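Myo-inositol 2-dehydrogenase (Lactobacillus plantarum WCFS1, PDB 3CEA) probably catalyses the NAD-dependent oxidation of myo-inositol at its 2-hydroxyl, as a member of the GFO/IDH/MocA oxidoreductase family. Local coordinates at residues Pro202-Gly207 / Gly339-Ile344; Thr225-Leu230 / Thr239-Arg244. All coordinates share one frame; numbering follows the deposited sequence.

Contact 1 of 2, residues Pro202-Gly207 / Gly339-Ile344; sequences PVQAYG and GKLVDI
The amide of Gln-204 and the carboxylate of Asp-343 lie side by side with their planes 21° apart. NE2 of Gln-204 donates to OD1 of Asp-343 at 3.1 Å, in the plane of its own amide and slightly out of the carboxylate plane, on the syn side. One face of that amide rests on Leu-341, whose CD2 comes within 3.7 Å of Gln-204 CD. The other methyl of Leu-341, CD1, sits 3.6 Å from Tyr-206 CB and meets the tyrosine ring obliquely; that ring also meets Tyr-206 of the second subunit, planes at about 60°. Ala-205 and Val-342 form an antiparallel hydrogen-bonded pair, Ala-205 N reaching Val-342 O at 2.8 Å and Val-342 N returning to Ala-205 O at 3.0 Å. Val-203, which with Gln-204 forms a classic beta bulge opposite Lys-231, accepts from Ile-344 N above its carbonyl plane. On the face of Ala-205, Ile-344 CD1 ends 3.9 Å from both Pro-202 CB and Ala-205 CB. Gln-204 OE1 bonds to Tyr-206 OH of the second subunit, and Tyr-206 OH in turn to Gln-204 OE1 of that subunit. With both ends of its amide engaged, Gln-204 is fixed in rotation and couples the strand outermost in this chain's sheet to the subunit interface.

Contact 2 of 2, residues Thr225-Leu230 / Thr239-Arg244; sequences TGVAQL and TLIGGR
Val-227 and Ile-241 stand side by side as a non-hydrogen-bonded pair, Val-227 CG1 lying 4.0 Å from Ile-241 CG1. Val-227 CG1 is anti to the backbone N (chi1 -173°), which also brings it within 4.1 Å of Thr-239 CG2. On the opposite face Leu-240 puts CD1 between two partners, 3.9 Å from Leu-230 CD1 and 4.1 Å from Ala-228 CB; the two leucines cross at about a right angle. A regular antiparallel backbone pairing sets these positions. Gly-226 with Gly-242 and Ala-228 with Leu-240 each exchange two N-H...O bonds, the Leu-240 N to Ala-228 O bond being 2.8 Å. Between them the alpha carbons add CA-H...O contacts, such as Val-227 CA to Leu-240 O at 3.3 Å. At the non-hydrogen-bonded pair Gln-229 and Thr-239 one water bridges the side chains: it donates to Gln-229 OE1 (2.7 Å) and accepts from Thr-239 OG1 (2.8 Å), which is also bonded to Tyr-155. The two strands form a beta hairpin in the C-terminal domain sheet. Helix 182-198 packs on Ala-228 and Leu-240, and helix 319-338 on Ala-228 and Leu-230, while the Val-227 and Gln-229 face meets the second subunit and strands 202-210 and 153-163 continue the sheet at its two sides.

In the fold
Both contacts belong to the mixed sheet of the C-terminal domain, with centres 13 Å apart. Four neighbouring strands of it run in the order 237-243, 225-232, 202-210, 342-343, so contact 2 pairs the first two of these four, contact 1 the last two, and Tyr-206 O to Gln-229 N (2.8 Å), a probable hydrogen bond, joins them. Along the chain the hairpin of contact 2 falls between the two segments that contact 1 brings together; the second of these arrives after helix 319-338 and ends the sheet within this chain. That helix covers side chains of both contacts, and both touch the second subunit. Together they join the chain's C-terminal end to a sheet that takes part in subunit assembly.

Contact 1 of 2, residues Pro202-Gly207 / Gly339-Ile344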
ATOM      1  N   PRO A 202     -12.657  27.978  13.328  1.00 45.56           N
ATOM      2  CA  PRO A 202     -13.219  28.372  12.035  1.00 45.17           C
ATOM      3  C   PRO A 202     -13.966  29.700  12.124  1.00 44.93           C
ATOM      4  O   PRO A 202     -14.681  29.945  13.101  1.00 45.27           O
ATOM      5  CB  PRO A 202     -14.208  27.244  11.713  1.00 45.07           C
ATOM      6  CG  PRO A 202     -13.887  26.144  12.656  1.00 45.82           C
ATOM      7  CD  PRO A 202     -13.339  26.795  13.875  1.00 45.65           C
ATOM      8  N   VAL A 203     -13.797  30.543  11.110  1.00 44.16           N
ATOM      9  CA  VAL A 203     -14.496  31.828  11.050  1.00 43.22           C
ATOM     10  C   VAL A 203     -15.572  31.864   9.959  1.00 42.57           C
ATOM     11  O   VAL A 203     -16.425  32.753   9.952  1.00 42.73           O
ATOM     12  CB  VAL A 203     -13.513  33.018  10.880  1.00 43.19           C
ATOM     13  CG1 VAL A 203     -12.579  33.112  12.080  1.00 43.14           C
ATOM     14  CG2 VAL A 203     -12.721  32.903   9.578  1.00 42.84           C
ATOM     15  N   GLN A 204     -15.531  30.889   9.053  1.00 41.76           N
ATOM     16  CA  GLN A 204     -16.435  30.846   7.905  1.00 41.01           C
ATOM     17  C   GLN A 204     -16.653  29.412   7.439  1.00 40.55           C
ATOM     18  O   GLN A 204     -15.724  28.608   7.431  1.00 40.20           O
ATOM     19  CB  GLN A 204     -15.870  31.689   6.759  1.00 41.03           C
ATOM     20  CG  GLN A 204     -16.877  32.063   5.682  1.00 40.75           C
ATOM     21  CD  GLN A 204     -16.290  33.008   4.655  1.00 40.83           C
ATOM     22  OE1 GLN A 204     -15.452  32.623   3.839  1.00 39.93           O
ATOM     23  NE2 GLN A 204     -16.732  34.257   4.690  1.00 40.75           N
ATOM     24  N   ALA A 205     -17.887  29.107   7.041  1.00 40.52           N
ATOM     25  CA  ALA A 205     -18.251  27.763   6.609  1.00 40.18           C
ATOM     26  C   ALA A 205     -19.091  27.760   5.339  1.00 39.97           C
ATOM     27  O   ALA A 205     -20.019  28.562   5.179  1.00 39.46           O
ATOM     28  CB  ALA A 205     -18.983  27.025   7.722  1.00 40.29           C
ATOM     29  N   TYR A 206     -18.741  26.846   4.439  1.00 40.04           N
ATOM     30  CA  TYR A 206     -19.521  26.565   3.247  1.00 39.91           C
ATOM     31  C   TYR A 206     -19.884  25.096   3.279  1.00 40.14           C
ATOM     32  O   TYR A 206     -18.999  24.236   3.277  1.00 40.31           O
ATOM     33  CB  TYR A 206     -18.718  26.885   1.990  1.00 39.66           C
ATOM     34  CG  TYR A 206     -19.439  26.624   0.677  1.00 40.29           C
ATOM     35  CD1 TYR A 206     -20.722  27.123   0.445  1.00 39.00           C
ATOM     36  CD2 TYR A 206     -18.820  25.903  -0.344  1.00 39.92           C
ATOM     37  CE1 TYR A 206     -21.376  26.888  -0.763  1.00 40.20           C
ATOM     38  CE2 TYR A 206     -19.456  25.678  -1.558  1.00 39.52           C
ATOM     39  CZ  TYR A 206     -20.735  26.169  -1.762  1.00 40.39           C
ATOM     40  OH  TYR A 206     -21.372  25.939  -2.959  1.00 40.11           O
ATOM     41  N   GLY A 207     -21.182  24.816   3.328  1.00 39.95           N
ATOM     42  CA  GLY A 207     -21.671  23.446   3.386  1.00 40.03           C
ATOM     43  C   GLY A 207     -22.560  23.092   2.212  1.00 40.34           C
ATOM     44  O   GLY A 207     -23.334  23.921   1.736  1.00 40.34           O
ATOM     45  N   GLY A 339     -28.096  27.888   1.538  1.00 42.38           N
ATOM     46  CA  GLY A 339     -27.371  28.072   0.283  1.00 42.50           C
ATOM     47  C   GLY A 339     -26.504  29.316   0.278  1.00 42.51           C
ATOM     48  O   GLY A 339     -26.347  29.969  -0.752  1.00 42.41           O
ATOM     49  N   LYS A 340     -25.953  29.643   1.443  1.00 42.73           N
ATOM     50  CA  LYS A 340     -25.100  30.812   1.613  1.00 43.04           C
ATOM     51  C   LYS A 340     -23.902  30.466   2.478  1.00 43.29           C
ATOM     52  O   LYS A 340     -23.909  29.475   3.213  1.00 43.24           O
ATOM     53  CB  LYS A 340     -25.863  31.958   2.290  1.00 43.04           C
ATOM     54  CG  LYS A 340     -26.988  32.576   1.483  1.00 44.15           C
ATOM     55  CD  LYS A 340     -27.931  33.335   2.407  1.00 45.92           C
ATOM     56  CE  LYS A 340     -29.112  33.916   1.651  1.00 47.49           C
ATOM     57  NZ  LYS A 340     -30.138  34.450   2.587  1.00 48.11           N
ATOM     58  N   LEU A 341     -22.879  31.306   2.385  1.00 43.48           N
ATOM     59  CA  LEU A 341     -21.734  31.252   3.269  1.00 43.56           C
ATOM     60  C   LEU A 341     -22.200  31.673   4.658  1.00 43.92           C
ATOM     61  O   LEU A 341     -23.004  32.600   4.792  1.00 44.08           O
ATOM     62  CB  LEU A 341     -20.677  32.229   2.753  1.00 43.60           C
ATOM     63  CG  LEU A 341     -19.224  31.799   2.568  1.00 44.37           C
ATOM     64  CD1 LEU A 341     -19.127  30.437   1.896  1.00 43.35           C
ATOM     65  CD2 LEU A 341     -18.501  32.854   1.747  1.00 43.36           C
ATOM     66  N   VAL A 342     -21.719  30.984   5.689  1.00 44.36           N
ATOM     67  CA  VAL A 342     -22.041  31.353   7.069  1.00 44.65           C
ATOM     68  C   VAL A 342     -20.773  31.760   7.819  1.00 45.36           C
ATOM     69  O   VAL A 342     -19.803  31.002   7.868  1.00 45.42           O
ATOM     70  CB  VAL A 342     -22.795  30.217   7.824  1.00 44.38           C
ATOM     71  CG1 VAL A 342     -22.979  30.564   9.298  1.00 43.91           C
ATOM     72  CG2 VAL A 342     -24.145  29.959   7.188  1.00 43.76           C
ATOM     73  N   ASP A 343     -20.784  32.967   8.379  1.00 46.17           N
ATOM     74  CA  ASP A 343     -19.694  33.435   9.229  1.00 47.45           C
ATOM     75  C   ASP A 343     -19.904  32.941  10.657  1.00 48.21           C
ATOM     76  O   ASP A 343     -20.962  33.164  11.252  1.00 48.14           O
ATOM     77  CB  ASP A 343     -19.591  34.964   9.198  1.00 47.52           C
ATOM     78  CG  ASP A 343     -19.098  35.498   7.857  1.00 48.40           C
ATOM     79  OD1 ASP A 343     -18.688  34.696   6.990  1.00 49.19           O
ATOM     80  OD2 ASP A 343     -19.117  36.732   7.671  1.00 49.56           O
ATOM     81  N   ILE A 344     -18.896  32.262  11.195  1.00 49.09           N
ATOM     82  CA  ILE A 344     -18.992  31.662  12.522  1.00 50.20           C
ATOM     83  C   ILE A 344     -18.451  32.607  13.599  1.00 51.26           C
ATOM     84  O   ILE A 344     -17.367  33.187  13.453  1.00 51.33           O
ATOM     85  CB  ILE A 344     -18.269  30.281  12.591  1.00 50.29           C
ATOM     86  CG1 ILE A 344     -18.723  29.374  11.441  1.00 49.55           C
ATOM     87  CG2 ILE A 344     -18.524  29.598  13.939  1.00 50.91           C
ATOM     88  CD1 ILE A 344     -17.954  28.069  11.326  1.00 50.12           C
TER

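Contact 2 of 2, residues Thr225-Leu230 / Thr239-Arg244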
ATOM      1  N   THR A 225     -24.993  12.738   2.331  1.00 47.36           N
ATOM      2  CA  THR A 225     -23.638  13.283   2.328  1.00 47.18           C
ATOM      3  C   THR A 225     -23.635  14.761   2.696  1.00 46.77           C
ATOM      4  O   THR A 225     -24.533  15.509   2.314  1.00 46.87           O
ATOM      5  CB  THR A 225     -22.935  13.059   0.958  1.00 47.42           C
ATOM      6  OG1 THR A 225     -22.792  11.654   0.720  1.00 47.57           O
ATOM      7  CG2 THR A 225     -21.541  13.693   0.923  1.00 47.66           C
ATOM      8  N   GLY A 226     -22.625  15.164   3.458  1.00 46.45           N
ATOM      9  CA  GLY A 226     -22.404  16.563   3.776  1.00 45.74           C
ATOM     10  C   GLY A 226     -20.949  16.914   3.561  1.00 45.22           C
ATOM     11  O   GLY A 226     -20.066  16.327   4.187  1.00 45.33           O
ATOM     12  N   VAL A 227     -20.697  17.862   2.665  1.00 44.54           N
ATOM     13  CA  VAL A 227     -19.345  18.352   2.425  1.00 43.59           C
ATOM     14  C   VAL A 227     -19.253  19.795   2.901  1.00 43.57           C
ATOM     15  O   VAL A 227     -20.059  20.640   2.501  1.00 43.74           O
ATOM     16  CB  VAL A 227     -18.937  18.252   0.931  1.00 43.44           C
ATOM     17  CG1 VAL A 227     -17.464  18.603   0.748  1.00 42.52           C
ATOM     18  CG2 VAL A 227     -19.212  16.855   0.380  1.00 42.39           C
ATOM     19  N   ALA A 228     -18.278  20.068   3.763  1.00 43.29           N
ATOM     20  CA  ALA A 228     -18.049  21.419   4.270  1.00 42.96           C
ATOM     21  C   ALA A 228     -16.622  21.889   4.019  1.00 43.02           C
ATOM     22  O   ALA A 228     -15.674  21.123   4.181  1.00 43.39           O
ATOM     23  CB  ALA A 228     -18.367  21.492   5.752  1.00 42.62           C
ATOM     24  N   GLN A 229     -16.484  23.149   3.613  1.00 42.59           N
ATOM     25  CA  GLN A 229     -15.188  23.810   3.571  1.00 42.02           C
ATOM     26  C   GLN A 229     -15.165  24.910   4.625  1.00 42.00           C
ATOM     27  O   GLN A 229     -16.174  25.587   4.837  1.00 41.71           O
ATOM     28  CB  GLN A 229     -14.891  24.373   2.182  1.00 42.13           C
ATOM     29  CG  GLN A 229     -13.443  24.837   2.001  1.00 43.15           C
ATOM     30  CD  GLN A 229     -13.084  25.111   0.558  1.00 44.42           C
ATOM     31  OE1 GLN A 229     -13.179  24.229  -0.294  1.00 45.95           O
ATOM     32  NE2 GLN A 229     -12.656  26.336   0.277  1.00 44.75           N
ATOM     33  N   LEU A 230     -14.015  25.075   5.284  1.00 41.64           N
ATOM     34  CA  LEU A 230     -13.887  25.999   6.409  1.00 41.47           C
ATOM     35  C   LEU A 230     -12.673  26.916   6.295  1.00 41.79           C
ATOM     36  O   LEU A 230     -11.595  26.499   5.869  1.00 41.32           O
ATOM     37  CB  LEU A 230     -13.812  25.237   7.743  1.00 41.39           C
ATOM     38  CG  LEU A 230     -14.827  24.155   8.138  1.00 41.71           C
ATOM     39  CD1 LEU A 230     -14.331  23.409   9.368  1.00 42.46           C
ATOM     40  CD2 LEU A 230     -16.220  24.717   8.396  1.00 40.52           C
ATOM     41  N   THR A 239     -11.574  20.720   4.851  1.00 42.01           N
ATOM     42  CA  THR A 239     -12.737  20.077   4.255  1.00 42.36           C
ATOM     43  C   THR A 239     -13.205  18.972   5.191  1.00 42.48           C
ATOM     44  O   THR A 239     -12.387  18.228   5.735  1.00 42.13           O
ATOM     45  CB  THR A 239     -12.406  19.471   2.874  1.00 42.31           C
ATOM     46  OG1 THR A 239     -11.905  20.496   2.011  1.00 44.32           O
ATOM     47  CG2 THR A 239     -13.638  18.838   2.233  1.00 43.16           C
ATOM     48  N   LEU A 240     -14.520  18.881   5.381  1.00 43.02           N
ATOM     49  CA  LEU A 240     -15.128  17.792   6.144  1.00 43.48           C
ATOM     50  C   LEU A 240     -16.135  17.064   5.273  1.00 43.58           C
ATOM     51  O   LEU A 240     -16.964  17.694   4.610  1.00 43.45           O
ATOM     52  CB  LEU A 240     -15.853  18.313   7.385  1.00 43.52           C
ATOM     53  CG  LEU A 240     -15.264  19.422   8.253  1.00 45.41           C
ATOM     54  CD1 LEU A 240     -16.389  20.058   9.052  1.00 46.43           C
ATOM     55  CD2 LEU A 240     -14.171  18.900   9.169  1.00 44.66           C
ATOM     56  N   ILE A 241     -16.065  15.737   5.284  1.00 43.65           N
ATOM     57  CA  ILE A 241     -17.034  14.918   4.572  1.00 43.99           C
ATOM     58  C   ILE A 241     -17.668  13.876   5.490  1.00 44.44           C
ATOM     59  O   ILE A 241     -16.979  13.044   6.085  1.00 44.76           O
ATOM     60  CB  ILE A 241     -16.422  14.251   3.321  1.00 44.06           C
ATOM     61  CG1 ILE A 241     -15.922  15.326   2.351  1.00 43.36           C
ATOM     62  CG2 ILE A 241     -17.439  13.320   2.653  1.00 42.90           C
ATOM     63  CD1 ILE A 241     -15.561  14.814   0.995  1.00 43.81           C
ATOM     64  N   GLY A 242     -18.987  13.957   5.616  1.00 44.70           N
ATOM     65  CA  GLY A 242     -19.765  12.968   6.341  1.00 44.82           C
ATOM     66  C   GLY A 242     -20.629  12.215   5.356  1.00 45.05           C
ATOM     67  O   GLY A 242     -21.319  12.824   4.539  1.00 45.05           O
ATOM     68  N   GLY A 243     -20.583  10.889   5.429  1.00 45.42           N
ATOM     69  CA  GLY A 243     -21.343  10.037   4.523  1.00 45.50           C
ATOM     70  C   GLY A 243     -21.856   8.786   5.201  1.00 45.63           C
ATOM     71  O   GLY A 243     -21.446   8.465   6.322  1.00 45.83           O
ATOM     72  N   ARG A 244     -22.754   8.081   4.512  1.00 45.05           N
ATOM     73  CA  ARG A 244     -23.416   6.899   5.057  1.00 44.85           C
ATOM     74  C   ARG A 244     -23.593   5.782   4.019  1.00 44.34           C
ATOM     75  O   ARG A 244     -24.373   4.853   4.236  1.00 44.44           O
ATOM     76  CB  ARG A 244     -24.791   7.277   5.632  1.00 45.27           C
ATOM     77  CG  ARG A 244     -24.806   8.547   6.469  1.00 46.40           C
ATOM     78  CD  ARG A 244     -25.822   8.453   7.578  1.00 49.78           C
ATOM     79  NE  ARG A 244     -25.660   9.524   8.559  1.00 53.42           N
ATOM     80  CZ  ARG A 244     -24.868   9.465   9.630  1.00 55.31           C
ATOM     81  NH1 ARG A 244     -24.142   8.380   9.880  1.00 56.19           N
ATOM     82  NH2 ARG A 244     -24.805  10.499  10.458  1.00 55.92           N
TER
HETATM   83  O   HOH W   1     -13.618  21.621   0.056  1.00 40.92           O